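Local coordinates for protein ORF 37 (Human herpesvirus 8 type M, PDB 3FHD) that cuts single- and double-stranded DNA as an endonuclease and exonuclease, processing branched viral DNA intermediates so that unit-length genomes can be packaged, at residues 30-35 against 86-91; 117-122 against 126-131; 341-344 against 349-352; 354-359 against 465-470; 432-437 against 447-452. All blocks are in the same frame, centred on the assembly; numbering follows the deposited sequence.

Interaction 1 (30-35 against 86-91); sequences ADLFSE and MAYNYF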
# COMPACT_ATOMS: atom_id res chain seq x y z
N ALA A 30 8.27 -24.43 10.60
CA ALA A 30 9.35 -24.56 9.64
C ALA A 30 10.59 -23.96 10.25
O ALA A 30 10.51 -23.12 11.16
CB ALA A 30 9.01 -23.87 8.33
N ASP A 31 11.74 -24.39 9.77
CA ASP A 31 12.98 -23.90 10.31
C ASP A 31 13.71 -23.12 9.24
O ASP A 31 14.21 -23.70 8.28
CB ASP A 31 13.81 -25.09 10.83
CG ASP A 31 15.00 -24.66 11.69
OD1 ASP A 31 15.19 -23.44 11.92
OD2 ASP A 31 15.75 -25.55 12.13
N LEU A 32 13.78 -21.79 9.40
CA LEU A 32 14.60 -20.97 8.50
C LEU A 32 16.06 -21.39 8.57
O LEU A 32 16.83 -21.11 7.67
CB LEU A 32 14.46 -19.46 8.80
CG LEU A 32 13.23 -18.70 8.28
CD1 LEU A 32 13.28 -17.21 8.66
CD2 LEU A 32 13.06 -18.88 6.78
N PHE A 33 16.44 -22.06 9.65
CA PHE A 33 17.82 -22.50 9.84
C PHE A 33 18.04 -23.96 9.45
O PHE A 33 19.18 -24.43 9.37
CB PHE A 33 18.29 -22.18 11.27
CG PHE A 33 18.34 -20.71 11.55
CD1 PHE A 33 19.39 -19.94 11.06
CD2 PHE A 33 17.32 -20.08 12.26
CE1 PHE A 33 19.43 -18.56 11.28
CE2 PHE A 33 17.35 -18.71 12.50
CZ PHE A 33 18.40 -17.94 12.01
N SER A 34 16.95 -24.67 9.18
CA SER A 34 17.05 -26.06 8.72
C SER A 34 17.54 -26.07 7.29
O SER A 34 17.21 -25.19 6.50
CB SER A 34 15.69 -26.75 8.80
OG SER A 34 15.75 -28.02 8.16
N GLU A 35 18.33 -27.08 6.94
CA GLU A 35 18.79 -27.23 5.55
C GLU A 35 17.80 -28.02 4.67
O GLU A 35 17.99 -28.10 3.45
CB GLU A 35 20.21 -27.82 5.49
N MET A 86 17.91 -7.21 6.57
CA MET A 86 18.63 -7.75 5.40
C MET A 86 19.02 -9.21 5.64
O MET A 86 18.78 -10.06 4.78
CB MET A 86 19.88 -6.92 5.06
CG MET A 86 19.58 -5.58 4.38
SD MET A 86 18.60 -5.68 2.86
CE MET A 86 17.50 -4.38 3.23
N ALA A 87 19.54 -9.51 6.84
CA ALA A 87 19.88 -10.90 7.26
C ALA A 87 18.65 -11.82 7.17
O ALA A 87 18.72 -12.92 6.61
CB ALA A 87 20.43 -10.89 8.69
N TYR A 88 17.54 -11.37 7.75
CA TYR A 88 16.25 -12.08 7.65
C TYR A 88 15.84 -12.33 6.19
O TYR A 88 15.46 -13.46 5.85
CB TYR A 88 15.12 -11.30 8.36
CG TYR A 88 13.73 -11.81 7.99
CD1 TYR A 88 13.30 -13.07 8.41
CD2 TYR A 88 12.87 -11.04 7.20
CE1 TYR A 88 12.02 -13.57 8.05
CE2 TYR A 88 11.60 -11.53 6.81
CZ TYR A 88 11.18 -12.78 7.28
OH TYR A 88 9.94 -13.25 6.91
N ASN A 89 15.91 -11.28 5.35
CA ASN A 89 15.55 -11.44 3.92
C ASN A 89 16.36 -12.59 3.29
O ASN A 89 15.83 -13.42 2.56
CB ASN A 89 15.77 -10.16 3.11
CG ASN A 89 14.54 -9.21 3.15
OD1 ASN A 89 13.90 -8.97 2.13
ND2 ASN A 89 14.20 -8.72 4.32
N TYR A 90 17.65 -12.64 3.59
CA TYR A 90 18.47 -13.73 3.07
C TYR A 90 17.96 -15.12 3.49
O TYR A 90 17.73 -15.97 2.64
CB TYR A 90 19.95 -13.56 3.44
CG TYR A 90 20.72 -14.82 3.10
CD1 TYR A 90 21.00 -15.15 1.75
CD2 TYR A 90 21.17 -15.69 4.10
CE1 TYR A 90 21.69 -16.32 1.43
CE2 TYR A 90 21.88 -16.87 3.77
CZ TYR A 90 22.13 -17.16 2.45
OH TYR A 90 22.84 -18.31 2.13
N PHE A 91 17.78 -15.34 4.79
CA PHE A 91 17.27 -16.64 5.28
C PHE A 91 15.89 -16.98 4.73
O PHE A 91 15.62 -18.15 4.40
CB PHE A 91 17.24 -16.65 6.82
CG PHE A 91 18.63 -16.76 7.45
CD1 PHE A 91 19.33 -17.96 7.41
CD2 PHE A 91 19.23 -15.65 8.02
CE1 PHE A 91 20.63 -18.07 7.95
CE2 PHE A 91 20.51 -15.73 8.58
CZ PHE A 91 21.22 -16.96 8.54
O HOH W 1 16.90 -20.36 5.33
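F33 and F91 meet as a T-shaped (edge-to-face) pair: the CE1 corner of F33 comes down on one face of F91, displaced from the centre of the ring, with CE1 of F33 3.6 Å from CE1 of F91. The centroids lie 4.8 Å apart and the planes are turned 54° against each other. L32 adds both of its methyls. CD1 rests 3.9 Å from CE1 of Y88, while CD2 packs 3.6 Å from the carbonyl O of F91. The two backbones also share a water, which donates to L32 O and, over 2.7 Å, to F91 O, and lies in the plane of the F91 ring, at its edge.

Behind this first shell, D31 probably helps to set the turn that carries these two side chains. Its OD1, approached from above the carboxylate plane, accepts from F33 N at 2.9 Å, and S34 N returns to D31 O. The opposite face of F91 is covered by CD2 of Y90, and Y88 OH is hydrogen-bonded to L57 O. H65 and helix 66-72 flank F33. Residues 31-34 thus combine an Asx turn with a type I beta turn, laying the N-terminal loop on helix 83-100 within the helical part of the fold.

Interaction 2 (117-122 against 126-131); sequences VRLLDV and YAACSQ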
# COMPACT_ATOMS: atom_id res chain seq x y z
N VAL A 117 30.35 -16.91 -1.05
CA VAL A 117 30.18 -18.03 -0.11
C VAL A 117 28.71 -18.20 0.35
O VAL A 117 28.05 -17.22 0.70
CB VAL A 117 31.10 -17.83 1.13
CG1 VAL A 117 30.88 -18.92 2.17
CG2 VAL A 117 32.54 -17.77 0.70
N ARG A 118 28.22 -19.44 0.37
CA ARG A 118 26.85 -19.71 0.83
C ARG A 118 26.74 -19.76 2.36
O ARG A 118 26.66 -20.84 2.95
CB ARG A 118 26.30 -21.00 0.20
CG ARG A 118 24.78 -21.03 0.09
CD ARG A 118 24.22 -22.45 0.04
NE ARG A 118 22.76 -22.42 0.24
CZ ARG A 118 21.90 -23.33 -0.23
NH1 ARG A 118 22.33 -24.38 -0.95
NH2 ARG A 118 20.60 -23.18 0.00
N LEU A 119 26.72 -18.59 3.00
CA LEU A 119 26.70 -18.50 4.47
C LEU A 119 25.43 -19.11 5.07
O LEU A 119 24.33 -18.92 4.55
CB LEU A 119 26.88 -17.06 4.93
CG LEU A 119 28.14 -16.29 4.51
CD1 LEU A 119 28.05 -14.85 5.02
CD2 LEU A 119 29.42 -16.97 4.99
N LEU A 120 25.61 -19.84 6.16
CA LEU A 120 24.52 -20.58 6.79
C LEU A 120 24.25 -20.15 8.22
O LEU A 120 23.16 -20.40 8.74
CB LEU A 120 24.82 -22.09 6.77
CG LEU A 120 24.86 -22.75 5.39
CD1 LEU A 120 25.71 -24.01 5.45
CD2 LEU A 120 23.45 -23.02 4.85
N ASP A 121 25.24 -19.53 8.87
CA ASP A 121 25.13 -19.11 10.27
C ASP A 121 24.74 -17.63 10.41
O ASP A 121 25.15 -16.79 9.61
CB ASP A 121 26.44 -19.40 11.02
CG ASP A 121 27.58 -18.53 10.53
OD1 ASP A 121 27.84 -18.53 9.30
OD2 ASP A 121 28.20 -17.85 11.37
N VAL A 122 23.95 -17.32 11.44
CA VAL A 122 23.45 -15.96 11.61
C VAL A 122 24.57 -14.95 11.89
O VAL A 122 24.52 -13.85 11.35
CB VAL A 122 22.29 -15.88 12.63
CG1 VAL A 122 22.77 -16.15 14.06
CG2 VAL A 122 21.58 -14.55 12.53
N TYR A 126 24.75 -11.88 9.29
CA TYR A 126 24.58 -10.55 9.87
C TYR A 126 25.76 -9.61 9.59
O TYR A 126 25.56 -8.46 9.21
CB TYR A 126 24.26 -10.59 11.39
CG TYR A 126 24.14 -9.19 11.90
CD1 TYR A 126 22.92 -8.49 11.79
CD2 TYR A 126 25.25 -8.51 12.38
CE1 TYR A 126 22.81 -7.19 12.19
CE2 TYR A 126 25.17 -7.19 12.79
CZ TYR A 126 23.94 -6.55 12.69
OH TYR A 126 23.85 -5.25 13.08
N ALA A 127 26.99 -10.09 9.83
CA ALA A 127 28.19 -9.29 9.60
C ALA A 127 28.26 -8.80 8.13
O ALA A 127 28.47 -7.62 7.87
CB ALA A 127 29.42 -10.05 9.99
N ALA A 128 28.05 -9.71 7.19
CA ALA A 128 28.08 -9.38 5.76
C ALA A 128 26.97 -8.39 5.38
O ALA A 128 27.18 -7.45 4.58
CB ALA A 128 27.97 -10.66 4.91
N CYS A 129 25.77 -8.61 5.93
CA CYS A 129 24.66 -7.66 5.76
C CYS A 129 24.98 -6.30 6.38
O CYS A 129 24.64 -5.27 5.81
CB CYS A 129 23.36 -8.22 6.32
SG CYS A 129 22.76 -9.56 5.28
N SER A 130 25.66 -6.30 7.53
CA SER A 130 26.07 -5.04 8.15
C SER A 130 27.01 -4.22 7.26
O SER A 130 27.14 -3.00 7.44
CB SER A 130 26.75 -5.31 9.50
OG SER A 130 26.82 -4.09 10.22
N GLN A 131 27.68 -4.90 6.32
CA GLN A 131 28.70 -4.29 5.46
C GLN A 131 28.14 -3.86 4.08
O GLN A 131 28.89 -3.35 3.23
CB GLN A 131 29.89 -5.26 5.30
CG GLN A 131 30.72 -5.44 6.56
CD GLN A 131 31.60 -6.70 6.53
OE1 GLN A 131 32.01 -7.16 5.46
NE2 GLN A 131 31.91 -7.24 7.71
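L119 turns its CG opposite its own carbonyl carbon and beside its backbone N (chi1 -58°), and the extended second torsion (chi2 176°) then carries the branch toward helix 122-130, where CD1 reaches the CB of A128 at 4.2 Å. In Y126 the torsion works the other way: CG stands opposite the backbone N (chi1 179°), which sends the ring off from the 117-122 segment and leaves only the root of the side chain near it. CB of Y126 is 3.3 Å from V122 O, the oxygen that also accepts from Y126 N at 2.9 Å. That bond is the ordinary i+4 to i bond of the first helical turn.

The approach to this turn is shaped locally. R118 is the centre of an inverse gamma turn, closed by a weak bond from L119 N to V117 O. D121 takes the N-cap position, its side chain capping a backbone N of the first turn, and its OD2 is hydrogen-bonded to S124 OG. Around the contact, F114 touches both L119 and A128, and V122 packs on F33. The Y126 ring meets W71, while its OH is held by S80 N.

Chemically, then, the bond between V122 and Y126 belongs to the helix itself, and the loop meets the helix through the light methyl contact of L119 with A128. L119 packs on the side of the helix, next to F114, and the cap and the gamma turn are consistent with a well-defined entry into the helix.

Interaction 3 (341-344 against 349-352); sequences RKLT and LIRE. With SO4 (sulfate ion), chain D.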
# COMPACT_ATOMS: atom_id res chain seq x y z
N ARG A 341 -15.76 20.11 17.34
CA ARG A 341 -14.39 20.34 17.81
C ARG A 341 -13.63 21.35 16.95
O ARG A 341 -13.62 21.25 15.72
CB ARG A 341 -13.60 19.02 17.87
CG ARG A 341 -13.80 18.21 19.16
CD ARG A 341 -12.97 16.91 19.15
NE ARG A 341 -11.59 17.10 19.63
CZ ARG A 341 -10.61 16.20 19.51
NH1 ARG A 341 -9.39 16.46 19.97
NH2 ARG A 341 -10.85 15.03 18.92
N LYS A 342 -12.99 22.32 17.60
CA LYS A 342 -12.12 23.29 16.92
C LYS A 342 -10.69 22.75 16.84
O LYS A 342 -10.30 21.91 17.64
CB LYS A 342 -12.12 24.64 17.64
CG LYS A 342 -13.43 25.41 17.49
CD LYS A 342 -13.53 26.59 18.46
CE LYS A 342 -14.96 27.14 18.48
NZ LYS A 342 -15.18 28.06 19.62
N LEU A 343 -9.93 23.23 15.85
CA LEU A 343 -8.48 23.07 15.84
C LEU A 343 -7.88 23.91 16.97
O LEU A 343 -8.27 25.07 17.16
CB LEU A 343 -7.88 23.53 14.51
CG LEU A 343 -8.29 22.81 13.22
CD1 LEU A 343 -8.01 23.68 12.01
CD2 LEU A 343 -7.56 21.49 13.10
N THR A 344 -6.96 23.32 17.73
CA THR A 344 -6.29 24.04 18.82
C THR A 344 -4.89 24.43 18.32
O THR A 344 -4.51 24.06 17.21
CB THR A 344 -6.20 23.17 20.11
OG1 THR A 344 -5.23 22.14 19.92
CG2 THR A 344 -7.56 22.54 20.46
N LEU A 349 0.21 20.60 12.82
CA LEU A 349 0.46 19.68 11.70
C LEU A 349 -0.81 19.51 10.85
O LEU A 349 -0.74 19.59 9.63
CB LEU A 349 0.97 18.33 12.20
CG LEU A 349 1.45 17.32 11.15
CD1 LEU A 349 2.64 16.55 11.69
CD2 LEU A 349 0.33 16.38 10.72
N ILE A 350 -1.96 19.30 11.49
CA ILE A 350 -3.24 19.21 10.77
C ILE A 350 -3.54 20.46 9.95
O ILE A 350 -3.88 20.38 8.76
CB ILE A 350 -4.44 18.80 11.70
CG1 ILE A 350 -4.37 17.31 12.08
CG2 ILE A 350 -5.78 19.06 11.01
CD1 ILE A 350 -4.55 16.35 10.91
N ARG A 351 -3.37 21.63 10.57
CA ARG A 351 -3.59 22.89 9.86
C ARG A 351 -2.74 23.00 8.59
O ARG A 351 -3.24 23.41 7.53
CB ARG A 351 -3.32 24.07 10.79
CG ARG A 351 -4.22 25.24 10.53
CD ARG A 351 -3.85 26.44 11.40
NE ARG A 351 -3.97 26.14 12.83
CZ ARG A 351 -5.07 26.33 13.56
NH1 ARG A 351 -6.20 26.82 13.03
NH2 ARG A 351 -5.05 26.02 14.85
N GLU A 352 -1.47 22.62 8.70
CA GLU A 352 -0.51 22.66 7.59
C GLU A 352 -0.93 21.71 6.46
O GLU A 352 -0.84 22.04 5.27
CB GLU A 352 0.89 22.34 8.12
CG GLU A 352 1.98 22.13 7.07
CD GLU A 352 2.74 23.41 6.73
OE1 GLU A 352 2.12 24.50 6.64
OE2 GLU A 352 3.98 23.30 6.53
S SO4 D . -8.12 12.85 19.58
O1 SO4 D . -9.58 12.74 19.64
O2 SO4 D . -7.68 12.50 18.23
O3 SO4 D . -7.71 14.22 19.90
O4 SO4 D . -7.52 11.94 20.56
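L343 and R351 form the nearest backbone pair, with their CA atoms 7.7 Å apart, where the extended segment 341-344 runs up to helix 348-355. L343 carries most of the apolar contact and divides its methyls between two helix residues. CD2 sits 3.7 Å from CG2 of I350, the two side chains crossing at about a right angle, while CD1 covers one face of the R351 guanidinium, 3.8 Å from NH1. CB of L343 lies close to the same group. The R351 chain bends at its third torsion (chi3 -61°), folding the guanidinium back over the leucine, and its NH2 comes within 3.1 Å of T344 O at the edge of the flat group.

The segment belongs to the connection from strand 326-328 into helix 348-355, and it resumes directly after the unmodelled residues 337-340. Backbone hydrogen bonds between R341 and L319 and between L343 and G317 hold it to a neighbouring loop. T344 OG1 meets L346 N, two residues on, as in an ST turn, and T344 N is bonded to H347 ND1.

R341 points its guanidinium elsewhere, at a sulfate ion, probably a crystallisation additive rather than a natural ligand. Two oxygens are gripped side by side: NH1 to O3 at 2.8 Å, almost straight (163°), and NH2 to O1 at 2.7 Å, more bent (138°).

Interaction 4 (354-359 against 465-470); sequences ILHNST and YFPRGA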
# COMPACT_ATOMS: atom_id res chain seq x y z
N ILE A 354 -4.04 20.67 5.90
CA ILE A 354 -5.25 21.24 5.27
C ILE A 354 -4.85 22.35 4.28
O ILE A 354 -5.34 22.38 3.15
CB ILE A 354 -6.31 21.72 6.29
CG1 ILE A 354 -6.94 20.52 7.01
CG2 ILE A 354 -7.42 22.53 5.59
CD1 ILE A 354 -7.75 20.86 8.24
N LEU A 355 -3.94 23.23 4.72
CA LEU A 355 -3.38 24.29 3.87
C LEU A 355 -2.92 23.79 2.49
O LEU A 355 -3.14 24.45 1.47
CB LEU A 355 -2.23 25.01 4.59
CG LEU A 355 -1.68 26.23 3.84
CD1 LEU A 355 -2.79 27.27 3.72
CD2 LEU A 355 -0.45 26.80 4.54
N HIS A 356 -2.27 22.62 2.47
CA HIS A 356 -1.72 22.04 1.25
C HIS A 356 -2.67 21.08 0.53
O HIS A 356 -2.30 20.54 -0.53
CB HIS A 356 -0.40 21.34 1.57
CG HIS A 356 0.71 22.32 1.79
ND1 HIS A 356 0.91 22.95 3.00
CD2 HIS A 356 1.61 22.86 0.94
CE1 HIS A 356 1.91 23.80 2.89
NE2 HIS A 356 2.35 23.77 1.64
N ASN A 357 -3.86 20.88 1.10
CA ASN A 357 -4.86 19.99 0.51
C ASN A 357 -6.24 20.65 0.43
O ASN A 357 -7.25 20.08 0.84
CB ASN A 357 -4.95 18.66 1.27
CG ASN A 357 -3.74 17.78 1.03
OD1 ASN A 357 -3.62 17.13 -0.03
ND2 ASN A 357 -2.83 17.77 1.99
N SER A 358 -6.27 21.87 -0.10
CA SER A 358 -7.53 22.59 -0.23
C SER A 358 -7.61 23.46 -1.48
O SER A 358 -8.39 24.40 -1.51
CB SER A 358 -7.83 23.38 1.06
OG SER A 358 -6.71 24.17 1.43
N THR A 359 -6.82 23.12 -2.51
CA THR A 359 -6.77 23.86 -3.80
C THR A 359 -7.12 23.04 -5.05
O THR A 359 -8.06 23.39 -5.78
CB THR A 359 -5.37 24.53 -4.00
OG1 THR A 359 -5.07 25.36 -2.87
CG2 THR A 359 -5.34 25.40 -5.28
N TYR A 465 -1.42 15.82 -1.27
CA TYR A 465 -0.12 16.49 -1.13
C TYR A 465 0.41 16.34 0.29
O TYR A 465 -0.39 16.28 1.23
CB TYR A 465 -0.22 17.97 -1.53
CG TYR A 465 -0.80 18.20 -2.92
CD1 TYR A 465 0.03 18.20 -4.05
CD2 TYR A 465 -2.16 18.41 -3.11
CE1 TYR A 465 -0.51 18.41 -5.34
CE2 TYR A 465 -2.70 18.60 -4.37
CZ TYR A 465 -1.88 18.61 -5.48
OH TYR A 465 -2.42 18.83 -6.75
N PHE A 466 1.75 16.27 0.45
CA PHE A 466 2.39 16.01 1.76
C PHE A 466 3.49 17.04 2.10
O PHE A 466 4.62 16.96 1.55
CB PHE A 466 2.97 14.58 1.85
CG PHE A 466 1.98 13.51 1.50
CD1 PHE A 466 0.99 13.15 2.40
CD2 PHE A 466 2.04 12.88 0.25
CE1 PHE A 466 0.05 12.18 2.04
CE2 PHE A 466 1.13 11.91 -0.10
CZ PHE A 466 0.12 11.57 0.78
N PRO A 467 3.19 17.98 3.01
CA PRO A 467 4.21 18.94 3.45
C PRO A 467 5.40 18.19 4.07
O PRO A 467 5.20 17.14 4.69
CB PRO A 467 3.49 19.79 4.51
CG PRO A 467 2.02 19.52 4.32
CD PRO A 467 1.92 18.14 3.75
N ARG A 468 6.61 18.69 3.87
CA ARG A 468 7.82 17.95 4.25
C ARG A 468 7.98 17.78 5.75
O ARG A 468 8.37 16.70 6.21
CB ARG A 468 9.08 18.62 3.70
CG ARG A 468 9.37 18.21 2.28
CD ARG A 468 10.61 18.96 1.79
NE ARG A 468 10.46 19.36 0.39
CZ ARG A 468 10.96 20.49 -0.13
NH1 ARG A 468 11.64 21.34 0.64
NH2 ARG A 468 10.77 20.76 -1.42
N GLY A 469 7.73 18.86 6.47
CA GLY A 469 7.86 18.87 7.92
C GLY A 469 6.86 17.91 8.53
O GLY A 469 7.16 17.22 9.51
N ALA A 470 5.67 17.84 7.93
CA ALA A 470 4.61 16.97 8.41
C ALA A 470 5.03 15.51 8.24
O ALA A 470 4.94 14.74 9.18
CB ALA A 470 3.29 17.24 7.69
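N357 and Y465 are joined by a pair of hydrogen bonds in which the amide of the asparagine reads both backbone groups of the tyrosine. Y465 N donates to N357 OD1 at 2.8 Å, nearly straight (169°), in the carbonyl plane and on a lone pair. In return N357 ND2 donates to Y465 O at 3.0 Å, with the oxygen close to the amide plane but the donor tilted from the carbonyl plane of Y465. ND2 has a second acceptor in C353 O, so both ends of the amide are engaged and its flip is fixed.

Other polar bonds shape the helix end. I354 O accepts N357 N (2.9 Å) and S358 OG (2.8 Å) from opposite faces of its plane. H356 ND1 is bonded to E352 O, and Y465 OH to T360 OG1.

Van der Waals contacts accompany the bonds. CG of P467 lies 3.8 Å from ND1 of H356, the proline ring and the imidazole lying alongside, pointing opposite ways. The Y465 ring sets CD2 3.3 Å from H356 O, and N357 OD1 lies near the ring plane at its edge.

Y465 directly follows strand 455-464, and P467 is the N-cap of helix 468-489. The chemistry implies that the strand-to-helix turn is tied to the end of helix 348-355 by a specific two-bond amide-to-backbone clasp, with P467 packed against the imidazole of H356.

Interaction 5 (432-437 against 447-452); sequences RKRGYQ and DALDPH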
# COMPACT_ATOMS: atom_id res chain seq x y z
N ARG A 432 -22.58 -0.91 -9.05
CA ARG A 432 -23.95 -1.39 -9.01
C ARG A 432 -24.07 -2.91 -9.26
O ARG A 432 -23.21 -3.52 -9.91
CB ARG A 432 -24.86 -0.59 -9.96
CG ARG A 432 -24.70 -0.91 -11.45
CD ARG A 432 -25.80 -0.22 -12.27
NE ARG A 432 -25.68 -0.46 -13.72
CZ ARG A 432 -26.03 -1.59 -14.34
NH1 ARG A 432 -26.52 -2.62 -13.65
NH2 ARG A 432 -25.91 -1.69 -15.67
N LYS A 433 -25.11 -3.50 -8.69
CA LYS A 433 -25.44 -4.89 -8.97
C LYS A 433 -25.80 -5.09 -10.45
O LYS A 433 -26.38 -4.21 -11.10
CB LYS A 433 -26.60 -5.36 -8.08
CG LYS A 433 -26.30 -5.44 -6.56
CD LYS A 433 -25.06 -6.33 -6.26
CE LYS A 433 -24.95 -6.65 -4.75
NZ LYS A 433 -23.71 -7.44 -4.43
N ARG A 434 -25.44 -6.26 -10.96
CA ARG A 434 -25.93 -6.72 -12.26
C ARG A 434 -27.39 -7.10 -12.18
O ARG A 434 -27.84 -7.67 -11.18
CB ARG A 434 -25.12 -7.91 -12.76
CG ARG A 434 -23.75 -7.57 -13.13
CD ARG A 434 -23.05 -8.84 -13.56
NE ARG A 434 -21.61 -8.64 -13.68
CZ ARG A 434 -20.98 -8.57 -14.84
NH1 ARG A 434 -21.68 -8.70 -15.98
NH2 ARG A 434 -19.66 -8.39 -14.88
N GLY A 435 -28.14 -6.76 -13.22
CA GLY A 435 -29.56 -7.04 -13.24
C GLY A 435 -29.87 -8.03 -14.34
O GLY A 435 -28.98 -8.42 -15.11
N TYR A 436 -31.14 -8.42 -14.41
CA TYR A 436 -31.58 -9.41 -15.38
C TYR A 436 -31.39 -8.98 -16.83
O TYR A 436 -31.16 -9.82 -17.68
CB TYR A 436 -33.02 -9.83 -15.09
CG TYR A 436 -33.13 -10.66 -13.83
CD1 TYR A 436 -33.11 -12.06 -13.89
CD2 TYR A 436 -33.21 -10.04 -12.57
CE1 TYR A 436 -33.20 -12.82 -12.74
CE2 TYR A 436 -33.29 -10.80 -11.41
CZ TYR A 436 -33.28 -12.19 -11.51
OH TYR A 436 -33.36 -12.95 -10.37
N GLN A 437 -31.45 -7.68 -17.08
CA GLN A 437 -31.38 -7.14 -18.43
C GLN A 437 -29.97 -6.65 -18.84
O GLN A 437 -29.78 -6.17 -19.96
CB GLN A 437 -32.40 -6.01 -18.59
CG GLN A 437 -33.85 -6.47 -18.41
CD GLN A 437 -34.83 -5.37 -18.68
OE1 GLN A 437 -34.77 -4.73 -19.74
NE2 GLN A 437 -35.77 -5.16 -17.75
N ASP A 447 -10.47 -5.39 -22.40
CA ASP A 447 -10.61 -6.21 -21.19
C ASP A 447 -12.05 -6.54 -20.84
O ASP A 447 -12.88 -5.65 -20.67
CB ASP A 447 -9.96 -5.49 -20.00
CG ASP A 447 -8.52 -5.07 -20.26
OD1 ASP A 447 -8.23 -4.48 -21.33
OD2 ASP A 447 -7.67 -5.31 -19.36
N ALA A 448 -12.34 -7.83 -20.71
CA ALA A 448 -13.64 -8.30 -20.25
C ALA A 448 -13.71 -8.21 -18.72
O ALA A 448 -12.70 -8.39 -18.04
CB ALA A 448 -13.86 -9.74 -20.70
N LEU A 449 -14.90 -7.91 -18.20
CA LEU A 449 -15.14 -7.91 -16.75
C LEU A 449 -15.54 -9.31 -16.34
O LEU A 449 -16.33 -9.95 -17.04
CB LEU A 449 -16.31 -6.99 -16.39
CG LEU A 449 -16.14 -5.50 -16.16
CD1 LEU A 449 -15.73 -4.80 -17.43
CD2 LEU A 449 -17.47 -4.96 -15.67
N ASP A 450 -15.04 -9.80 -15.21
CA ASP A 450 -15.55 -11.07 -14.72
C ASP A 450 -17.06 -10.96 -14.53
O ASP A 450 -17.53 -9.97 -13.97
CB ASP A 450 -14.90 -11.53 -13.41
CG ASP A 450 -15.28 -12.97 -13.06
OD1 ASP A 450 -14.88 -13.89 -13.80
OD2 ASP A 450 -16.03 -13.18 -12.08
N PRO A 451 -17.84 -11.96 -15.03
CA PRO A 451 -19.31 -11.87 -14.91
C PRO A 451 -19.79 -11.89 -13.46
O PRO A 451 -20.92 -11.49 -13.17
CB PRO A 451 -19.81 -13.12 -15.68
CG PRO A 451 -18.65 -14.05 -15.70
CD PRO A 451 -17.41 -13.20 -15.71
N HIS A 452 -18.93 -12.33 -12.55
CA HIS A 452 -19.27 -12.34 -11.13
C HIS A 452 -18.91 -11.06 -10.36
O HIS A 452 -19.22 -10.97 -9.18
CB HIS A 452 -18.68 -13.57 -10.41
O HOH W 2 -19.02 -9.47 -17.46
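The guanidinium of R434, in the loop that leaves strand 423-432, is met by the backbone that follows the small hairpin of strands 443-444 and 447-448. The R434 side chain runs straight out as far as NE and reaches L449, D450 and P451. P451 O sits over one face of the guanidinium, displaced from the centre of the group and 3.0 Å from NE; the angle is too poor for a hydrogen bond, and NE is instead bonded to V453 O. NH2 lies 2.8 Å from D450 O and, at the edge of the group, 3.9 Å from CB of L449.

A water bridges the two segments, accepting from R434 NH2 at 2.9 Å and donating to L449 O at 2.8 Å. Within 447-452, D450 forms an Asx turn: its OD2, met from above the carboxylate plane, accepts from H452 N at 3.1 Å. This turn probably helps to set the carbonyls of D450 and P451 beside the arginine.

The contact lies at the exit of strand 423-432 from the central sheet, where R432 is buried and paired with D438 and D369 in salt bridges. The L449 side chain packs on I377, C442 and P456, and R434 on I455.

The contacts fall into two touching pairs and one separate contact, all away from the magnesium site: none includes D243, E266 or I267, which bind the metal. Interactions 1 and 2 are neighbours in the helical region, with centres about 11 Å apart; Y90 OH probably bonds to L119 O over 2.9 Å, and C129 SG packs 3.6 Å from A87 N. Interactions 3 and 4, with centres about 13 Å apart, share helix 348-355; CG of E352 touches CB of P467 at 3.8 Å. Interaction 5 is nested in the chain between the two segments of interaction 4, yet their centres lie about 39 Å apart. Strands 423-432 and 455-464 connect these regions through the central sheet, which also includes 262-269 with E266 and I267.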